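Possible substrate binding protein of ABC transporter system (Rhodopseudomonas palustris, PDB 3N0X) probably binds a branched-chain amino acid or a related small ligand and delivers it to a membrane ABC importer. Local coordinates at residues A85-A88 with D89-V92; A105-D108 with Q109-G112; T254-Y258 with D259-N263. All blocks are in the same frame, centred on the assembly; numbering follows the deposited sequence. Where two conformers were deposited one is given.

How the contacts relate
Three short local contacts illustrate how one chain shapes a helix, a helical turn and a loop with different means. Contact 1, within helix 83-96, is mostly buried; it combines backbone bonds of uneven strength with leucine packing and one buried carboxylate. Contact 2, partly buried, is a 3-10 turn in the loop after strand 100-102. These two touch through apolar groups, Leu87 CD2 lying 3.6 Å from Ile110 CG1, so helix and loop share one hydrophobic seam. Contact 3 lies on the opposite side of the chain's centre, its centre 30 Å from that of contact 1, and pairs buried tyrosines with an exposed, charged and hydrated side.

Contact 1: residues A85-A88 with D89-V92; sequences AALA and DLPV
Ala85 O accepts the amide of Asp89, with a bond of 3.1 Å from Asp89 N and an N-H...O angle of 135°, inside the helix of a beta-alpha-beta unit built from strand 76-79, helix 83-96 and strand 100-102. The same N-H also leans weakly on Ala86 O, so one donor is divided between two carbonyls. A proline explains what follows: Pro91 has no N-H to offer to Leu87 O, which takes a weak bond from Leu90 N at 3.3 Å instead, and the helix is kinked there. Pro91 CD takes the place of the amide hydrogen, 3.6 Å from Leu87 O and 3.4 Å from Ala88 O. Apolar groups line another side of the helix. Leu87 and Leu90 run side by side in the same direction, CD2 of the first 4.1 Å from CD1 of the second, beside Ile110 of the following loop. Asp89 reaches elsewhere: its CG stands beside the backbone N (chi1 -68°), which turns the carboxylate back over the preceding turn and on to helix 58-70, where OD2 is hydrogen-bonded to Ser61 OG and Lys62 packs on the side chain. With an alanine in place of Asp89, the Ser61 hydroxyl would probably lose this mate and the polar tie between the two helices would be gone. Ala85 O lies over the face of the carboxylate without a hydrogen bond to it, 3.1 Å from Asp89 CG.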
loop_
_atom_site.group_PDB
_atom_site.type_symbol
_atom_site.label_atom_id
_atom_site.label_comp_id
_atom_site.label_asym_id
_atom_site.label_seq_id
_atom_site.Cartn_x
_atom_site.Cartn_y
_atom_site.Cartn_z
ATOM N N ALA A 85 14.873 -3.723 -2.664
ATOM C CA ALA A 85 15.828 -2.840 -2.012
ATOM C C ALA A 85 15.525 -2.725 -0.496
ATOM O O ALA A 85 16.429 -2.749 0.319
ATOM C CB ALA A 85 15.835 -1.418 -2.679
ATOM N N ALA A 86 14.261 -2.579 -0.131
ATOM C CA ALA A 86 13.890 -2.459 1.277
ATOM C C ALA A 86 14.278 -3.713 2.063
ATOM O O ALA A 86 14.803 -3.607 3.182
ATOM C CB ALA A 86 12.395 -2.154 1.410
ATOM N N LEU A 87 14.043 -4.889 1.485
ATOM C CA LEU A 87 14.406 -6.146 2.163
ATOM C C LEU A 87 15.926 -6.225 2.397
ATOM O O LEU A 87 16.384 -6.625 3.487
ATOM C CB LEU A 87 13.917 -7.337 1.342
ATOM C CG LEU A 87 12.452 -7.660 1.483
ATOM C CD1 LEU A 87 11.906 -8.396 0.206
ATOM C CD2 LEU A 87 12.211 -8.443 2.842
ATOM N N ALA A 88 16.710 -5.777 1.416
ATOM C CA ALA A 88 18.156 -5.753 1.551
ATOM C C ALA A 88 18.609 -4.798 2.640
ATOM O O ALA A 88 19.653 -5.004 3.264
ATOM C CB ALA A 88 18.844 -5.351 0.229
ATOM N N ASP A 89 17.832 -3.745 2.846
ATOM C CA ASP A 89 18.177 -2.720 3.822
ATOM C C ASP A 89 17.881 -3.089 5.280
ATOM O O ASP A 89 18.434 -2.468 6.174
ATOM C CB ASP A 89 17.430 -1.422 3.524
ATOM C CG ASP A 89 17.872 -0.753 2.266
ATOM O OD1 ASP A 89 18.945 -1.104 1.730
ATOM O OD2 ASP A 89 17.069 0.087 1.767
ATOM N N LEU A 90 16.994 -4.057 5.519
ATOM C CA LEU A 90 16.553 -4.294 6.893
ATOM C C LEU A 90 17.735 -4.601 7.848
ATOM O O LEU A 90 17.801 -4.054 8.937
ATOM C CB LEU A 90 15.486 -5.386 6.964
ATOM C CG LEU A 90 14.317 -5.215 5.999
ATOM C CD1 LEU A 90 13.316 -6.383 6.226
ATOM C CD2 LEU A 90 13.611 -3.884 6.125
ATOM N N PRO A 91 18.695 -5.459 7.429
ATOM C CA PRO A 91 19.817 -5.764 8.329
ATOM C C PRO A 91 20.707 -4.561 8.628
ATOM O O PRO A 91 21.390 -4.546 9.658
ATOM C CB PRO A 91 20.615 -6.848 7.556
ATOM C CG PRO A 91 19.680 -7.371 6.596
ATOM C CD PRO A 91 18.695 -6.338 6.256
ATOM N N VAL A 92 20.699 -3.561 7.748
ATOM C CA VAL A 92 21.472 -2.335 7.973
ATOM C C VAL A 92 20.926 -1.541 9.165
ATOM O O VAL A 92 21.678 -0.981 9.963
ATOM C CB VAL A 92 21.514 -1.466 6.697
ATOM C CG1 VAL A 92 22.327 -0.210 6.932
ATOM C CG2 VAL A 92 22.075 -2.300 5.530
#

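Contact 2: residues A105-D108 with Q109-G112; sequences AVAD and QITG
Ala107 O is gripped twice: Ile110 N donates to it at 3.2 Å with an N-H...O angle of 156°, and Arg121 NH1 of strand 119-121 bonds to it as well. The first of these bonds closes a 3-10 turn in the loop that follows strand 100-102 of the mixed sheet in a periplasmic binding protein fold. Its donor stands 50° out of the carbonyl plane, above it and away from a lone pair, consistent with the tight winding of the turn. The next bond repeats the pattern, Thr111 N reaching Asp108 O at 3.1 Å, and Gly112 N then bonds to Gln109 O as the chain leaves the turn. Arg121 does more than grip one carbonyl, since its guanidinium also holds Ala105 O and the hydroxyl of Thr111, tying three points of residues 105-111 to strand 119-121. Asp108 turns its carboxylate outward from the turn to Ser127 at the start of helix 126-137. Gln109 instead folds back: a bend at chi2 carries OE1 to 3.6 Å from Ala107 CB. Ile110 faces helix 83-96, and CG1, beside its own backbone N (chi1 -68°), extends back along the loop. There the terminal CD1 of Ile110 ends 4.0 Å from Ala105 CB and equally far from Ala107 CB.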
loop_
_atom_site.group_PDB
_atom_site.type_symbol
_atom_site.label_atom_id
_atom_site.label_comp_id
_atom_site.label_asym_id
_atom_site.label_seq_id
_atom_site.Cartn_x
_atom_site.Cartn_y
_atom_site.Cartn_z
ATOM N N ALA A 105 7.378 0.418 0.295
ATOM C CA ALA A 105 7.518 -1.028 -0.035
ATOM C C ALA A 105 6.489 -1.901 0.671
ATOM O O ALA A 105 6.399 -1.876 1.908
ATOM C CB ALA A 105 8.910 -1.514 0.259
ATOM N N VAL A 106 5.802 -2.739 -0.105
ATOM C CA VAL A 106 4.669 -3.539 0.362
ATOM C C VAL A 106 4.985 -4.995 0.748
ATOM O O VAL A 106 4.143 -5.655 1.319
ATOM C CB VAL A 106 3.538 -3.608 -0.725
ATOM C CG1 VAL A 106 3.062 -2.212 -1.099
ATOM C CG2 VAL A 106 4.019 -4.390 -1.977
ATOM N N ALA A 107 6.164 -5.513 0.435
ATOM C CA ALA A 107 6.411 -6.953 0.572
ATOM C C ALA A 107 6.093 -7.460 1.963
ATOM O O ALA A 107 6.561 -6.904 2.958
ATOM C CB ALA A 107 7.844 -7.293 0.209
ATOM N N ASP A 108 5.295 -8.523 2.041
ATOM C CA ASP A 108 4.882 -9.051 3.344
ATOM C C ASP A 108 6.048 -9.446 4.226
ATOM O O ASP A 108 6.002 -9.276 5.450
ATOM C CB ASP A 108 3.972 -10.294 3.173
ATOM C CG ASP A 108 2.507 -9.934 2.837
ATOM O OD1 ASP A 108 2.079 -8.770 3.026
ATOM O OD2 ASP A 108 1.744 -10.859 2.390
ATOM N N GLN A 109 7.099 -9.976 3.607
ATOM C CA GLN A 109 8.242 -10.510 4.372
ATOM C C GLN A 109 8.938 -9.447 5.239
ATOM O O GLN A 109 9.604 -9.809 6.222
ATOM C CB GLN A 109 9.258 -11.191 3.419
ATOM C CG GLN A 109 8.691 -12.395 2.619
ATOM C CD GLN A 109 7.691 -12.015 1.444
ATOM O OE1 GLN A 109 7.620 -10.848 0.972
ATOM N NE2 GLN A 109 6.904 -13.023 0.990
ATOM N N ILE A 110 8.781 -8.166 4.894
ATOM C CA ILE A 110 9.399 -7.080 5.625
ATOM C C ILE A 110 8.931 -7.042 7.070
ATOM O O ILE A 110 9.723 -6.706 7.951
ATOM C CB ILE A 110 9.177 -5.751 4.897
ATOM C CG1 ILE A 110 9.966 -5.779 3.586
ATOM C CG2 ILE A 110 9.523 -4.523 5.786
ATOM C CD1 ILE A 110 9.660 -4.598 2.612
ATOM N N THR A 111 7.665 -7.361 7.307
ATOM C CA THR A 111 7.145 -7.448 8.666
ATOM C C THR A 111 6.889 -8.914 9.071
ATOM O O THR A 111 6.191 -9.184 10.076
ATOM C CB THR A 111 5.872 -6.627 8.857
ATOM O OG1 THR A 111 4.940 -6.902 7.790
ATOM C CG2 THR A 111 6.194 -5.119 8.895
ATOM N N GLY A 112 7.469 -9.833 8.318
ATOM C CA GLY A 112 7.320 -11.249 8.565
ATOM C C GLY A 112 8.652 -11.918 8.826
ATOM O O GLY A 112 9.357 -11.577 9.764
#

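Contact 3: residues T254-Y258 with D259-N263; sequences TYYYY and DIPKN
Tyr257 lays one ring face against the ring of Tyr258, whose CD1, in the conformer given, stands 4.0 Å above the Tyr257 plane and off its centre, while Tyr257 CE2 meets Asp259 CB at 3.8 Å. Ile260 CG1 sits at the Tyr257 ring edge, 4.1 Å from CD2, and Ile260 CD1 lies against Tyr257 CB. With CG anti to the backbone N (chi1 179°), the tyrosine ring is carried alongside a type I beta turn running from Tyr257 to Ile260. Ile260 N closes that turn on Tyr257 O at 3.0 Å, nearly straight at 165°, and Pro261 CD presses on the same oxygen. Pro261 CG then meets Tyr256 CE1 at 4.0 Å, the two side chains crossing at about a right angle. On the exposed flank Lys262 curls back, its NZ bonding to Asp259 O at 2.9 Å and, in the conformer given, pairing with the Asp259 carboxylate; a crystal neighbour touches Lys262 and may influence this pose. A water donates to Tyr258 O and Pro261 O and accepts from Lys262 NZ, linking the turn to the residues just after it. The loop joins strand 251-254 to helix 264-277, whose Asn266 binds Tyr256 OH; Tyr256 also packs on helix 283-302, Tyr257 on strand 354-357, and Ile260 and Pro261 on Tyr340 of strand 335-345.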
loop_
_atom_site.group_PDB
_atom_site.type_symbol
_atom_site.label_atom_id
_atom_site.label_comp_id
_atom_site.label_asym_id
_atom_site.label_seq_id
_atom_site.Cartn_x
_atom_site.Cartn_y
_atom_site.Cartn_z
ATOM N N THR A 254 -9.067 -0.540 -2.219
ATOM C CA THR A 254 -7.866 0.231 -2.485
ATOM C C THR A 254 -7.221 0.801 -1.222
ATOM O O THR A 254 -7.875 1.081 -0.212
ATOM C CB THR A 254 -8.150 1.378 -3.511
ATOM O OG1 THR A 254 -6.889 1.867 -4.023
ATOM C CG2 THR A 254 -9.032 2.497 -2.913
ATOM N N TYR A 255 -5.914 1.009 -1.322
ATOM C CA TYR A 255 -5.142 1.659 -0.263
ATOM C C TYR A 255 -5.519 3.144 -0.122
ATOM O O TYR A 255 -5.501 3.701 0.972
ATOM C CB TYR A 255 -3.638 1.524 -0.631
ATOM C CG TYR A 255 -2.666 2.454 0.092
ATOM C CD1 TYR A 255 -2.316 2.276 1.434
ATOM C CD2 TYR A 255 -2.072 3.473 -0.587
ATOM C CE1 TYR A 255 -1.406 3.122 2.065
ATOM C CE2 TYR A 255 -1.223 4.354 0.050
ATOM C CZ TYR A 255 -0.854 4.153 1.362
ATOM O OH TYR A 255 0.049 5.007 1.965
ATOM N N TYR A 256 -5.804 3.793 -1.238
ATOM C CA TYR A 256 -6.037 5.227 -1.275
ATOM C C TYR A 256 -6.677 5.652 -2.593
ATOM O O TYR A 256 -6.430 5.064 -3.638
ATOM C CB TYR A 256 -4.720 5.994 -1.104
ATOM C CG TYR A 256 -4.853 7.520 -0.980
ATOM C CD1 TYR A 256 -5.263 8.134 0.213
ATOM C CD2 TYR A 256 -4.519 8.347 -2.049
ATOM C CE1 TYR A 256 -5.341 9.523 0.303
ATOM C CE2 TYR A 256 -4.594 9.714 -1.968
ATOM C CZ TYR A 256 -5.043 10.298 -0.782
ATOM O OH TYR A 256 -5.105 11.674 -0.734
ATOM N N TYR A 257 -7.517 6.679 -2.517
ATOM C CA TYR A 257 -7.974 7.462 -3.683
ATOM C C TYR A 257 -8.231 8.838 -3.096
ATOM O O TYR A 257 -8.895 8.938 -2.078
ATOM C CB TYR A 257 -9.207 6.855 -4.368
ATOM C CG TYR A 257 -9.673 7.664 -5.542
ATOM C CD1 TYR A 257 -9.011 7.581 -6.750
ATOM C CD2 TYR A 257 -10.740 8.526 -5.441
ATOM C CE1 TYR A 257 -9.420 8.337 -7.839
ATOM C CE2 TYR A 257 -11.175 9.269 -6.506
ATOM C CZ TYR A 257 -10.506 9.189 -7.697
ATOM O OH TYR A 257 -10.926 9.979 -8.742
ATOM N N TYR A 258 -7.692 9.875 -3.722
ATOM C CA TYR A 258 -7.674 11.206 -3.115
ATOM C C TYR A 258 -9.025 11.701 -2.607
ATOM O O TYR A 258 -9.084 12.369 -1.581
ATOM C CB TYR A 258 -7.048 12.245 -4.057
ATOM C CG TYR A 258 -7.780 12.490 -5.362
ATOM C CD1 TYR A 258 -7.591 11.658 -6.458
ATOM C CD2 TYR A 258 -8.627 13.577 -5.503
ATOM C CE1 TYR A 258 -8.259 11.896 -7.674
ATOM C CE2 TYR A 258 -9.294 13.827 -6.708
ATOM C CZ TYR A 258 -9.109 12.980 -7.787
ATOM O OH TYR A 258 -9.802 13.223 -8.978
ATOM N N ASP A 259 -10.100 11.407 -3.340
ATOM C CA ASP A 259 -11.398 12.001 -3.023
ATOM C C ASP A 259 -12.177 11.167 -2.033
ATOM O O ASP A 259 -13.271 11.553 -1.647
ATOM C CB ASP A 259 -12.235 12.230 -4.297
ATOM C CG ASP A 259 -13.327 13.310 -4.124
ATOM O OD1 ASP A 259 -13.040 14.361 -3.525
ATOM O OD2 ASP A 259 -14.460 13.124 -4.636
ATOM N N ILE A 260 -11.630 10.022 -1.582
ATOM C CA ILE A 260 -12.372 9.220 -0.606
ATOM C C ILE A 260 -12.250 9.663 0.869
ATOM O O ILE A 260 -13.264 9.917 1.525
ATOM C CB ILE A 260 -12.120 7.701 -0.763
ATOM C CG1 ILE A 260 -12.753 7.197 -2.072
ATOM C CG2 ILE A 260 -12.686 6.899 0.404
ATOM C CD1 ILE A 260 -12.556 5.701 -2.307
ATOM N N PRO A 261 -11.027 9.782 1.418
ATOM C CA PRO A 261 -10.980 10.069 2.855
ATOM C C PRO A 261 -11.387 11.504 3.147
ATOM O O PRO A 261 -10.918 12.443 2.479
ATOM C CB PRO A 261 -9.507 9.867 3.229
ATOM C CG PRO A 261 -8.938 9.015 2.064
ATOM C CD PRO A 261 -9.687 9.502 0.875
ATOM N N LYS A 262 -12.272 11.641 4.140
ATOM C CA LYS A 262 -12.793 12.917 4.579
ATOM C C LYS A 262 -12.325 13.156 6.008
ATOM O O LYS A 262 -12.860 12.627 7.007
ATOM C CB LYS A 262 -14.328 12.939 4.473
ATOM C CG LYS A 262 -14.877 12.628 3.109
ATOM C CD LYS A 262 -14.380 13.549 2.053
ATOM C CE LYS A 262 -14.891 13.174 0.684
ATOM N NZ LYS A 262 -14.273 13.993 -0.395
ATOM N N ASN A 263 -11.233 13.885 6.098
ATOM C CA ASN A 263 -10.656 14.244 7.361
ATOM C C ASN A 263 -9.791 15.490 7.104
ATOM O O ASN A 263 -9.464 15.777 5.960
ATOM C CB ASN A 263 -9.864 13.095 7.970
ATOM C CG ASN A 263 -8.673 12.685 7.115
ATOM O OD1 ASN A 263 -7.699 13.448 6.986
ATOM N ND2 ASN A 263 -8.761 11.513 6.515
HETATM O O HOH W 1 -11.162 13.799 -0.159
#